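Local coordinates for protein ancestral D-type dye decolorizing peroxidase (Geotrichum candidum, PDB 7ANV) that probably uses a bound haem and hydrogen peroxide to oxidise dyes and other substrates, as dye-decolorizing peroxidases do, at residues Glu260-Lys263 against Phe264-Glu267; Ile479-Lys483 against Asp484-Ala488; Ile408-Ser411 against Trp412-Pro416. All blocks are in the same frame, centred on the assembly; numbering follows the deposited sequence.

Contact 1: residues Glu260-Lys263 against Phe264-Glu267; sequences EFNK and FLEE
Glu266 N donates to Asn262 O at 2.9 Å, a bond of the i to i+4 spacing of an alpha helix, while the Glu266 carboxylate turns to a salt bridge with Lys384. One residue on, the same spacing joins Lys263 and Glu267 twice. The amide of Glu267 donates to the carbonyl oxygen of Lys263, N to O 2.9 Å, and the ammonium of Lys263 meets the carboxylate, NZ to OE2 3.0 Å. NZ comes to the syn side of OE2, 24° out of the carboxylate plane. The lysine chain runs extended with CG anti to its own N (chi1 -178°) and bends only at its last torsion (chi4 -79°), which swings NZ over to the acid. The two side chains cross at an angle, with Lys263 CE 3.5 Å from Glu267 OE2.

On another side of the helix the spacing of four serves apolar packing. Leu265 CG lies over one face of the Phe261 ring, and CD1 reaches its rim, 3.6 Å from CE2 of Phe261.

This helix, 258-267, directly follows strand 247-256 of a four-stranded antiparallel sheet. Phe261 stacks on Phe195 and meets Phe465 edge-to-face, and Phe264 also meets Phe465 and packs on Leu460 and Pro461. Phe261 and Leu265 rest on Leu290 of helix 279-291, so the aromatic face is turned inward and the Lys263-Glu267 bridge lies on a more exposed flank.

Contact 2: residues Ile479-Lys483 against Asp484-Ala488; sequences ISALK and DTFAA
From Ala481 to Ala487 the backbone passes from the four-residue spacing of an alpha helix to the five-residue spacing of a pi-type turn: the carbonyl of Ala481 marks the change by taking two amides, Thr485 N at 2.8 Å and Phe486 N at 3.1 Å, and the next bond, Ala487 N to Leu482 O at 2.8 Å, keeps the wider spacing and closes the helix that ends the chain.

Phe486, whose amide makes the first five-residue bond, turns its ring towards the preceding turn. With CG beside its backbone N (chi1 -73°), the ring brings an edge to the same carbonyl oxygen, CD1 lying 3.4 Å from Ala481 O nearly in the ring plane. Apolar contact is looser: the Leu482 methyl CD2 stands 4.3 Å from CG of Phe486. Beyond the helix, Phe486 meets the ring of Phe84 and touches Leu38, while Leu482 packs on Ile82, which seats this C-terminal helix on strand 78-84 and helix 31-41. Arg35 of helix 31-41 donates to the carbonyl oxygens of Thr485 and Phe486, and Lys36 forms a salt bridge with the terminal carboxylate of Ala488.

Past the last helical residue, the methyl of Ala487 folds back against the closing turn, its CB 3.1 Å from Leu482 O.

Contact 3: residues Ile408-Ser411 against Trp412-Pro416; sequences IQKS and WANNP. With HEM (protoporphyrin IX containing Fe), chain B.
Ile408 and Trp412 set their side chains obliquely across one another, Ile408 CG1 4.0 Å from CE3 of the indole, at the wide pi-type turn that ends helix 405-413. Here Ile408 O accepts Ala413 N at 2.9 Å, while the bond from Trp412 N to the same oxygen is weak. The other branch of Ile408 turns to the cofactor: CG2 is anti to the backbone N and lies 3.9 Å from CBC of the haem. One residue thus touches both the haem and the indole, whose remaining surroundings include the stacked ring of Phe418 and the edge-to-face ring of Phe407.

Gln409 and Asn414 also meet at a slant, their amide planes 42° apart. The Gln409 chain leaves with CG anti to its N and bends at the next torsion (chi2 75°), bringing NE2 to OD1 of Asn414 at 3.0 Å. The acceptor lies in the glutamine amide plane, but NE2 approaches 33° off the plane of the asparagine carbonyl. Further bonds brace both amides, from Gln409 NE2 to Ile434 O and from Gln436 N to Asn414 OD1. That probably fixes the rotation of the glutamine amide, whose OE1 is turned to the haem rim, 4.0 Å from the methyl CMC.

Beyond the helix Asn415 reaches back. Its OD1 accepts from Asn417 N and its ND2 donates to Ser411 O at 3.2 Å, an oxygen that also accepts a bond from a water.

In the fold
Along the chain contact 1 comes first, then contact 3, then contact 2, each within a single helix: 258-267, 405-413 and 479-486. All three helices follow strands of one four-stranded antiparallel sheet: 247-256 precedes contact 1, 391-398 precedes contact 3 and 466-476 precedes contact 2. Centres of contacts 1 and 3 lie about 23 Å apart; Ile408 and Gln409 of contact 3 belong to the haem pocket, and the Phe261 side chain of contact 1 is about 8 Å from the haem. Contact 2 lies about 50 Å from contact 1, centre to centre, on the opposite side of the chain's centre; there the last helix, which follows a strand of one sheet, packs against strand 78-84 of the other.

Contact 1: residues Glu260-Lys263 against Phe264-Glu267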
ATOM      1  N   GLU A 260      16.949  -1.869  13.269  1.00 24.20           N
ATOM      2  CA  GLU A 260      16.541  -0.727  14.136  1.00 24.46           C
ATOM      3  C   GLU A 260      15.153  -1.001  14.735  1.00 23.94           C
ATOM      4  O   GLU A 260      14.965  -0.818  15.948  1.00 24.32           O
ATOM      5  CB  GLU A 260      16.635   0.576  13.340  1.00 24.30           C
ATOM      6  CG  GLU A 260      18.047   0.977  13.008  1.00 25.59           C
ATOM      7  CD  GLU A 260      18.649   0.394  11.746  1.00 25.55           C
ATOM      8  OE1 GLU A 260      18.001  -0.489  11.094  1.00 24.16           O
ATOM      9  OE2 GLU A 260      19.716   0.895  11.347  1.00 26.65           O
ATOM     10  N   PHE A 261      14.208  -1.492  13.938  1.00 23.43           N
ATOM     11  CA  PHE A 261      12.874  -1.900  14.438  1.00 22.76           C
ATOM     12  C   PHE A 261      13.053  -2.986  15.506  1.00 22.82           C
ATOM     13  O   PHE A 261      12.455  -2.942  16.621  1.00 22.42           O
ATOM     14  CB  PHE A 261      12.024  -2.353  13.251  1.00 21.47           C
ATOM     15  CG  PHE A 261      10.642  -2.796  13.624  1.00 21.36           C
ATOM     16  CD1 PHE A 261       9.634  -1.867  13.792  1.00 21.67           C
ATOM     17  CD2 PHE A 261      10.341  -4.130  13.762  1.00 21.06           C
ATOM     18  CE1 PHE A 261       8.363  -2.277  14.145  1.00 22.31           C
ATOM     19  CE2 PHE A 261       9.064  -4.539  14.093  1.00 21.61           C
ATOM     20  CZ  PHE A 261       8.073  -3.611  14.264  1.00 21.57           C
ATOM     21  N   ASN A 262      13.860  -3.992  15.175  1.00 22.94           N
ATOM     22  CA  ASN A 262      14.081  -5.145  16.082  1.00 24.86           C
ATOM     23  C   ASN A 262      14.706  -4.651  17.390  1.00 25.74           C
ATOM     24  O   ASN A 262      14.333  -5.156  18.455  1.00 26.30           O
ATOM     25  CB  ASN A 262      14.900  -6.230  15.382  1.00 25.88           C
ATOM     26  CG  ASN A 262      14.031  -7.042  14.453  1.00 26.20           C
ATOM     27  OD1 ASN A 262      12.840  -7.225  14.739  1.00 26.31           O
ATOM     28  ND2 ASN A 262      14.623  -7.545  13.387  1.00 27.09           N
ATOM     29  N   LYS A 263      15.657  -3.725  17.304  1.00 27.64           N
ATOM     30  CA  LYS A 263      16.341  -3.166  18.493  1.00 27.54           C
ATOM     31  C   LYS A 263      15.304  -2.492  19.386  1.00 26.48           C
ATOM     32  O   LYS A 263      15.359  -2.666  20.600  1.00 27.62           O
ATOM     33  CB  LYS A 263      17.399  -2.163  18.045  1.00 30.22           C
ATOM     34  CG  LYS A 263      18.227  -1.529  19.141  1.00 33.73           C
ATOM     35  CD  LYS A 263      19.263  -0.567  18.528  1.00 36.93           C
ATOM     36  CE  LYS A 263      20.299  -0.051  19.503  1.00 40.27           C
ATOM     37  NZ  LYS A 263      19.759   1.050  20.333  1.00 42.49           N
ATOM     38  N   PHE A 264      14.380  -1.745  18.798  1.00 24.85           N
ATOM     39  CA  PHE A 264      13.311  -1.083  19.565  1.00 25.11           C
ATOM     40  C   PHE A 264      12.462  -2.128  20.310  1.00 23.96           C
ATOM     41  O   PHE A 264      12.149  -1.942  21.514  1.00 24.16           O
ATOM     42  CB  PHE A 264      12.511  -0.212  18.610  1.00 25.65           C
ATOM     43  CG  PHE A 264      11.458   0.565  19.337  1.00 26.84           C
ATOM     44  CD1 PHE A 264      11.825   1.608  20.165  1.00 28.11           C
ATOM     45  CD2 PHE A 264      10.143   0.171  19.295  1.00 26.18           C
ATOM     46  CE1 PHE A 264      10.858   2.303  20.868  1.00 29.06           C
ATOM     47  CE2 PHE A 264       9.177   0.893  19.962  1.00 26.84           C
ATOM     48  CZ  PHE A 264       9.543   1.943  20.764  1.00 27.85           C
ATOM     49  N   LEU A 265      12.033  -3.197  19.627  1.00 23.32           N
ATOM     50  CA  LEU A 265      11.226  -4.239  20.305  1.00 22.68           C
ATOM     51  C   LEU A 265      12.074  -4.830  21.441  1.00 23.51           C
ATOM     52  O   LEU A 265      11.561  -5.011  22.537  1.00 24.46           O
ATOM     53  CB  LEU A 265      10.810  -5.324  19.309  1.00 22.28           C
ATOM     54  CG  LEU A 265       9.923  -4.869  18.149  1.00 21.94           C
ATOM     55  CD1 LEU A 265       9.490  -6.078  17.361  1.00 22.62           C
ATOM     56  CD2 LEU A 265       8.712  -4.085  18.606  1.00 21.62           C
ATOM     57  N   GLU A 266      13.335  -5.136  21.162  1.00 25.75           N
ATOM     58  CA  GLU A 266      14.250  -5.830  22.109  1.00 28.24           C
ATOM     59  C   GLU A 266      14.406  -4.971  23.361  1.00 27.88           C
ATOM     60  O   GLU A 266      14.432  -5.518  24.484  1.00 27.76           O
ATOM     61  CB  GLU A 266      15.615  -6.089  21.445  1.00 32.17           C
ATOM     62  CG  GLU A 266      15.562  -7.159  20.347  1.00 36.21           C
ATOM     63  CD  GLU A 266      16.668  -7.215  19.275  1.00 40.61           C
ATOM     64  OE1 GLU A 266      17.533  -6.282  19.178  1.00 46.61           O
ATOM     65  OE2 GLU A 266      16.659  -8.202  18.489  1.00 44.12           O
ATOM     66  N   GLU A 267      14.492  -3.653  23.201  1.00 28.35           N
ATOM     67  CA  GLU A 267      14.733  -2.725  24.344  1.00 28.95           C
ATOM     68  C   GLU A 267      13.436  -2.424  25.113  1.00 27.99           C
ATOM     69  O   GLU A 267      13.510  -1.804  26.185  1.00 28.10           O
ATOM     70  CB  GLU A 267      15.386  -1.447  23.822  1.00 31.44           C
ATOM     71  CG  GLU A 267      16.820  -1.687  23.376  1.00 33.91           C
ATOM     72  CD  GLU A 267      17.523  -0.480  22.763  1.00 36.92           C
ATOM     73  OE1 GLU A 267      16.836   0.491  22.374  1.00 40.09           O
ATOM     74  OE2 GLU A 267      18.740  -0.543  22.620  1.00 42.48           O
TER

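Contact 2: residues Ile479-Lys483 against Asp484-Ala488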
ATOM      1  N   ILE A 479      -9.059  -0.576 -20.497  1.00 19.60           N
ATOM      2  CA  ILE A 479      -8.590  -1.061 -21.810  1.00 21.05           C
ATOM      3  C   ILE A 479      -9.227  -0.203 -22.899  1.00 21.76           C
ATOM      4  O   ILE A 479      -8.505   0.249 -23.791  1.00 22.14           O
ATOM      5  CB  ILE A 479      -8.899  -2.553 -22.000  1.00 21.53           C
ATOM      6  CG1 ILE A 479      -8.277  -3.361 -20.859  1.00 21.80           C
ATOM      7  CG2 ILE A 479      -8.401  -3.001 -23.364  1.00 22.88           C
ATOM      8  CD1 ILE A 479      -6.788  -3.215 -20.734  1.00 22.27           C
ATOM      9  N   SER A 480     -10.523   0.051 -22.816  1.00 21.84           N
ATOM     10  CA  SER A 480     -11.198   0.850 -23.873  1.00 23.35           C
ATOM     11  C   SER A 480     -10.610   2.265 -23.891  1.00 22.26           C
ATOM     12  O   SER A 480     -10.451   2.823 -24.991  1.00 23.19           O
ATOM     13  CB  SER A 480     -12.683   0.811 -23.697  1.00 24.21           C
ATOM     14  OG  SER A 480     -13.035   1.463 -22.553  1.00 25.33           O
ATOM     15  N   ALA A 481     -10.235   2.830 -22.745  1.00 22.09           N
ATOM     16  CA  ALA A 481      -9.604   4.173 -22.707  1.00 21.89           C
ATOM     17  C   ALA A 481      -8.224   4.125 -23.390  1.00 22.49           C
ATOM     18  O   ALA A 481      -7.905   5.039 -24.202  1.00 22.36           O
ATOM     19  CB  ALA A 481      -9.500   4.704 -21.319  1.00 21.92           C
ATOM     20  N   LEU A 482      -7.422   3.106 -23.078  1.00 22.04           N
ATOM     21  CA  LEU A 482      -6.108   2.901 -23.723  1.00 23.87           C
ATOM     22  C   LEU A 482      -6.301   2.846 -25.250  1.00 25.19           C
ATOM     23  O   LEU A 482      -5.552   3.537 -25.952  1.00 26.31           O
ATOM     24  CB  LEU A 482      -5.458   1.626 -23.195  1.00 23.70           C
ATOM     25  CG  LEU A 482      -4.967   1.689 -21.753  1.00 22.92           C
ATOM     26  CD1 LEU A 482      -4.361   0.354 -21.365  1.00 23.13           C
ATOM     27  CD2 LEU A 482      -3.957   2.821 -21.518  1.00 23.25           C
ATOM     28  N   LYS A 483      -7.313   2.127 -25.745  1.00 26.51           N
ATOM     29  CA  LYS A 483      -7.546   1.920 -27.197  1.00 28.20           C
ATOM     30  C   LYS A 483      -8.063   3.202 -27.847  1.00 28.82           C
ATOM     31  O   LYS A 483      -7.579   3.539 -28.955  1.00 28.73           O
ATOM     32  CB  LYS A 483      -8.579   0.820 -27.426  1.00 29.64           C
ATOM     33  CG  LYS A 483      -8.057  -0.586 -27.242  1.00 31.87           C
ATOM     34  CD  LYS A 483      -9.135  -1.649 -27.322  1.00 32.93           C
ATOM     35  CE  LYS A 483      -8.568  -3.049 -27.281  1.00 33.75           C
ATOM     36  NZ  LYS A 483      -9.627  -4.069 -27.427  1.00 34.95           N
ATOM     37  N   ASP A 484      -9.058   3.841 -27.233  1.00 28.76           N
ATOM     38  CA  ASP A 484      -9.904   4.863 -27.903  1.00 30.94           C
ATOM     39  C   ASP A 484      -9.399   6.257 -27.564  1.00 29.67           C
ATOM     40  O   ASP A 484      -9.632   7.145 -28.361  1.00 32.51           O
ATOM     41  CB  ASP A 484     -11.391   4.653 -27.593  1.00 33.07           C
ATOM     42  CG  ASP A 484     -11.852   3.275 -28.033  1.00 36.01           C
ATOM     43  OD1 ASP A 484     -11.231   2.710 -28.955  1.00 39.64           O
ATOM     44  OD2 ASP A 484     -12.796   2.735 -27.403  1.00 42.13           O
ATOM     45  N   THR A 485      -8.637   6.454 -26.492  1.00 27.24           N
ATOM     46  CA  THR A 485      -8.172   7.813 -26.122  1.00 26.48           C
ATOM     47  C   THR A 485      -6.639   7.919 -26.122  1.00 26.43           C
ATOM     48  O   THR A 485      -6.124   8.954 -26.608  1.00 27.82           O
ATOM     49  CB  THR A 485      -8.745   8.218 -24.766  1.00 26.78           C
ATOM     50  OG1 THR A 485     -10.175   8.252 -24.935  1.00 28.22           O
ATOM     51  CG2 THR A 485      -8.168   9.526 -24.289  1.00 26.52           C
ATOM     52  N   PHE A 486      -5.923   6.985 -25.491  1.00 25.20           N
ATOM     53  CA  PHE A 486      -4.463   7.119 -25.279  1.00 25.24           C
ATOM     54  C   PHE A 486      -3.709   6.746 -26.561  1.00 26.25           C
ATOM     55  O   PHE A 486      -2.772   7.479 -26.923  1.00 27.68           O
ATOM     56  CB  PHE A 486      -3.999   6.297 -24.080  1.00 24.96           C
ATOM     57  CG  PHE A 486      -4.401   6.882 -22.770  1.00 25.10           C
ATOM     58  CD1 PHE A 486      -5.732   6.877 -22.357  1.00 24.96           C
ATOM     59  CD2 PHE A 486      -3.449   7.426 -21.928  1.00 24.74           C
ATOM     60  CE1 PHE A 486      -6.097   7.423 -21.140  1.00 24.55           C
ATOM     61  CE2 PHE A 486      -3.828   7.974 -20.715  1.00 24.96           C
ATOM     62  CZ  PHE A 486      -5.146   7.992 -20.332  1.00 23.98           C
ATOM     63  N   ALA A 487      -4.087   5.636 -27.193  1.00 26.04           N
ATOM     64  CA  ALA A 487      -3.415   5.081 -28.379  1.00 28.37           C
ATOM     65  C   ALA A 487      -3.843   5.864 -29.620  1.00 31.31           C
ATOM     66  O   ALA A 487      -4.889   6.516 -29.602  1.00 30.67           O
ATOM     67  CB  ALA A 487      -3.739   3.613 -28.526  1.00 28.15           C
ATOM     68  N   ALA A 488      -3.026   5.794 -30.653  1.00 34.69           N
ATOM     69  CA  ALA A 488      -3.232   6.444 -31.970  1.00 40.13           C
ATOM     70  C   ALA A 488      -3.003   5.402 -33.071  1.00 44.71           C
ATOM     71  O   ALA A 488      -2.342   4.360 -32.851  1.00 45.33           O
ATOM     72  CB  ALA A 488      -2.267   7.594 -32.120  1.00 41.68           C
ATOM     73  OXT ALA A 488      -3.482   5.604 -34.198  1.00 49.28           O
TER

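Contact 3: residues Ile408-Ser411 against Trp412-Pro416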
ATOM      1  N   ILE A 408      -5.931   8.318   4.910  1.00 17.25           N
ATOM      2  CA  ILE A 408      -5.337   7.293   5.792  1.00 16.38           C
ATOM      3  C   ILE A 408      -4.020   7.795   6.340  1.00 16.77           C
ATOM      4  O   ILE A 408      -3.841   7.757   7.595  1.00 17.65           O
ATOM      5  CB  ILE A 408      -5.194   5.954   5.070  1.00 16.38           C
ATOM      6  CG1 ILE A 408      -6.563   5.417   4.666  1.00 17.17           C
ATOM      7  CG2 ILE A 408      -4.434   4.985   5.970  1.00 16.33           C
ATOM      8  CD1 ILE A 408      -6.472   4.297   3.647  1.00 17.71           C
ATOM      9  N   GLN A 409      -3.129   8.279   5.480  1.00 16.74           N
ATOM     10  CA  GLN A 409      -1.819   8.750   5.959  1.00 17.04           C
ATOM     11  C   GLN A 409      -2.000   9.967   6.871  1.00 17.98           C
ATOM     12  O   GLN A 409      -1.442   9.997   7.975  1.00 18.25           O
ATOM     13  CB  GLN A 409      -0.889   9.090   4.807  1.00 17.24           C
ATOM     14  CG  GLN A 409       0.476   9.548   5.267  1.00 17.28           C
ATOM     15  CD  GLN A 409       1.314   8.390   5.749  1.00 17.83           C
ATOM     16  OE1 GLN A 409       1.602   7.424   5.015  1.00 17.43           O
ATOM     17  NE2 GLN A 409       1.715   8.474   7.008  1.00 18.06           N
ATOM     18  N   LYS A 410      -2.705  10.983   6.402  1.00 18.14           N
ATOM     19  CA  LYS A 410      -2.627  12.326   7.009  1.00 18.27           C
ATOM     20  C   LYS A 410      -3.675  12.531   8.115  1.00 18.47           C
ATOM     21  O   LYS A 410      -3.320  13.172   9.121  1.00 19.34           O
ATOM     22  CB  LYS A 410      -2.729  13.375   5.914  1.00 18.78           C
ATOM     23  CG  LYS A 410      -1.577  13.331   4.924  1.00 19.13           C
ATOM     24  CD  LYS A 410      -1.527  14.494   3.985  1.00 20.37           C
ATOM     25  CE  LYS A 410      -2.431  14.329   2.802  1.00 21.37           C
ATOM     26  NZ  LYS A 410      -2.341  15.491   1.901  1.00 20.37           N
ATOM     27  N   SER A 411      -4.912  12.086   7.939  1.00 18.43           N
ATOM     28  CA  SER A 411      -5.991  12.249   8.947  1.00 18.79           C
ATOM     29  C   SER A 411      -5.926  11.192  10.056  1.00 17.98           C
ATOM     30  O   SER A 411      -6.445  11.472  11.130  1.00 18.43           O
ATOM     31  CB  SER A 411      -7.351  12.301   8.324  1.00 19.65           C
ATOM     32  OG  SER A 411      -7.471  13.475   7.569  1.00 20.32           O
ATOM     33  N   TRP A 412      -5.353  10.017   9.788  1.00 17.85           N
ATOM     34  CA  TRP A 412      -5.396   8.870  10.710  1.00 17.96           C
ATOM     35  C   TRP A 412      -3.985   8.556  11.213  1.00 17.48           C
ATOM     36  O   TRP A 412      -3.713   8.830  12.402  1.00 17.99           O
ATOM     37  CB  TRP A 412      -6.094   7.674  10.034  1.00 17.96           C
ATOM     38  CG  TRP A 412      -7.549   7.895   9.732  1.00 17.85           C
ATOM     39  CD1 TRP A 412      -8.347   8.894  10.194  1.00 18.38           C
ATOM     40  CD2 TRP A 412      -8.407   7.016   8.985  1.00 17.86           C
ATOM     41  NE1 TRP A 412      -9.637   8.730   9.741  1.00 18.30           N
ATOM     42  CE2 TRP A 412      -9.701   7.582   9.001  1.00 18.26           C
ATOM     43  CE3 TRP A 412      -8.212   5.826   8.274  1.00 17.64           C
ATOM     44  CZ2 TRP A 412     -10.778   6.993   8.341  1.00 18.75           C
ATOM     45  CZ3 TRP A 412      -9.280   5.241   7.625  1.00 17.90           C
ATOM     46  CH2 TRP A 412     -10.554   5.820   7.669  1.00 18.06           C
ATOM     47  N   ALA A 413      -3.112   8.018  10.376  1.00 17.19           N
ATOM     48  CA  ALA A 413      -1.763   7.579  10.806  1.00 17.77           C
ATOM     49  C   ALA A 413      -0.984   8.731  11.455  1.00 17.73           C
ATOM     50  O   ALA A 413      -0.309   8.510  12.481  1.00 18.36           O
ATOM     51  CB  ALA A 413      -1.040   6.969   9.638  1.00 18.03           C
ATOM     52  N   ASN A 414      -1.050   9.933  10.875  1.00 17.98           N
ATOM     53  CA  ASN A 414      -0.284  11.114  11.355  1.00 18.35           C
ATOM     54  C   ASN A 414      -0.998  11.907  12.459  1.00 19.06           C
ATOM     55  O   ASN A 414      -0.504  12.986  12.809  1.00 19.51           O
ATOM     56  CB  ASN A 414       0.032  12.065  10.194  1.00 18.23           C
ATOM     57  CG  ASN A 414       0.939  11.447   9.142  1.00 18.49           C
ATOM     58  OD1 ASN A 414       1.504  10.364   9.334  1.00 18.39           O
ATOM     59  ND2 ASN A 414       1.126  12.172   8.050  1.00 19.04           N
ATOM     60  N   ASN A 415      -2.160  11.447  12.921  1.00 18.95           N
ATOM     61  CA  ASN A 415      -2.989  12.232  13.838  1.00 19.83           C
ATOM     62  C   ASN A 415      -2.951  11.573  15.202  1.00 18.88           C
ATOM     63  O   ASN A 415      -3.562  10.515  15.384  1.00 18.16           O
ATOM     64  CB  ASN A 415      -4.395  12.343  13.282  1.00 20.21           C
ATOM     65  CG  ASN A 415      -5.250  13.208  14.163  1.00 23.28           C
ATOM     66  OD1 ASN A 415      -4.843  13.587  15.249  1.00 21.93           O
ATOM     67  ND2 ASN A 415      -6.463  13.466  13.696  1.00 27.20           N
ATOM     68  N   PRO A 416      -2.226  12.150  16.182  1.00 19.14           N
ATOM     69  CA  PRO A 416      -2.079  11.510  17.498  1.00 19.30           C
ATOM     70  C   PRO A 416      -3.374  11.486  18.323  1.00 19.45           C
ATOM     71  O   PRO A 416      -3.394  10.833  19.390  1.00 19.07           O
ATOM     72  CB  PRO A 416      -0.993  12.328  18.185  1.00 20.33           C
ATOM     73  CG  PRO A 416      -1.067  13.660  17.519  1.00 20.76           C
ATOM     74  CD  PRO A 416      -1.494  13.421  16.092  1.00 19.97           C
TER
HETATM   75  CHA HEM B 601      -2.188  -3.600   6.637  1.00 15.84           C
HETATM   76  CHB HEM B 601       2.632  -3.371   7.069  1.00 18.28           C
HETATM   77  CHC HEM B 601       2.586   0.975   4.796  1.00 16.89           C
HETATM   78  CHD HEM B 601      -2.258   0.849   4.767  1.00 16.42           C
HETATM   79  C1A HEM B 601      -0.870  -3.903   6.930  1.00 16.44           C
HETATM   80  C2A HEM B 601      -0.437  -5.099   7.553  1.00 17.24           C
HETATM   81  C3A HEM B 601       0.913  -5.035   7.695  1.00 17.77           C
HETATM   82  C4A HEM B 601       1.330  -3.800   7.126  1.00 16.97           C
HETATM   83  CMA HEM B 601       1.829  -6.092   8.290  1.00 18.06           C
HETATM   84  CAA HEM B 601      -1.322  -6.232   8.063  1.00 19.14           C
HETATM   85  CBA HEM B 601      -1.826  -7.194   7.001  1.00 19.61           C
HETATM   86  CGA HEM B 601      -3.264  -6.993   6.619  1.00 23.71           C
HETATM   87  O1A HEM B 601      -4.181  -6.693   7.406  1.00 30.60           O
HETATM   88  O2A HEM B 601      -3.547  -7.169   5.477  1.00 28.05           O
HETATM   89  C1B HEM B 601       3.024  -2.155   6.476  1.00 18.15           C
HETATM   90  C2B HEM B 601       4.388  -1.744   6.337  1.00 17.65           C
HETATM   91  C3B HEM B 601       4.400  -0.545   5.687  1.00 17.94           C
HETATM   92  C4B HEM B 601       2.974  -0.212   5.418  1.00 16.50           C
HETATM   93  CMB HEM B 601       5.602  -2.488   6.823  1.00 19.87           C
HETATM   94  CAB HEM B 601       5.527   0.307   5.242  1.00 18.31           C
HETATM   95  CBB HEM B 601       6.793  -0.127   5.023  1.00 19.31           C
HETATM   96  C1C HEM B 601       1.246   1.347   4.608  1.00 16.12           C
HETATM   97  C2C HEM B 601       0.789   2.568   4.087  1.00 17.10           C
HETATM   98  C3C HEM B 601      -0.594   2.525   4.119  1.00 17.26           C
HETATM   99  C4C HEM B 601      -0.964   1.260   4.649  1.00 15.89           C
HETATM  100  CMC HEM B 601       1.676   3.702   3.594  1.00 17.67           C
HETATM  101  CAC HEM B 601      -1.594   3.521   3.727  1.00 16.52           C
HETATM  102  CBC HEM B 601      -1.331   4.819   3.676  1.00 18.23           C
HETATM  103  C1D HEM B 601      -2.598  -0.423   5.229  1.00 15.89           C
HETATM  104  C2D HEM B 601      -4.008  -0.848   5.240  1.00 15.68           C
HETATM  105  C3D HEM B 601      -3.978  -2.085   5.780  1.00 16.54           C
HETATM  106  C4D HEM B 601      -2.563  -2.394   6.086  1.00 15.61           C
HETATM  107  CMD HEM B 601      -5.264  -0.122   4.767  1.00 15.52           C
HETATM  108  CAD HEM B 601      -5.169  -2.988   6.018  1.00 16.94           C
HETATM  109  CBD HEM B 601      -5.907  -2.676   7.331  1.00 17.79           C
HETATM  110  CGD HEM B 601      -7.158  -3.492   7.468  1.00 18.51           C
HETATM  111  O1D HEM B 601      -7.333  -4.052   8.581  1.00 17.56           O
HETATM  112  O2D HEM B 601      -8.005  -3.569   6.542  1.00 17.74           O
HETATM  113  NA  HEM B 601       0.232  -3.104   6.659  1.00 17.15           N
HETATM  114  NB  HEM B 601       2.235  -1.232   5.905  1.00 17.07           N
HETATM  115  NC  HEM B 601       0.174   0.572   4.993  1.00 17.20           N
HETATM  116  ND  HEM B 601      -1.762  -1.340   5.772  1.00 14.43           N
HETATM  117 FE   HEM B 601       0.161  -1.285   5.895  1.00 17.12          FE
HETATM  118  O   HOH W   1      -8.306  13.031  12.120  1.00 35.72           O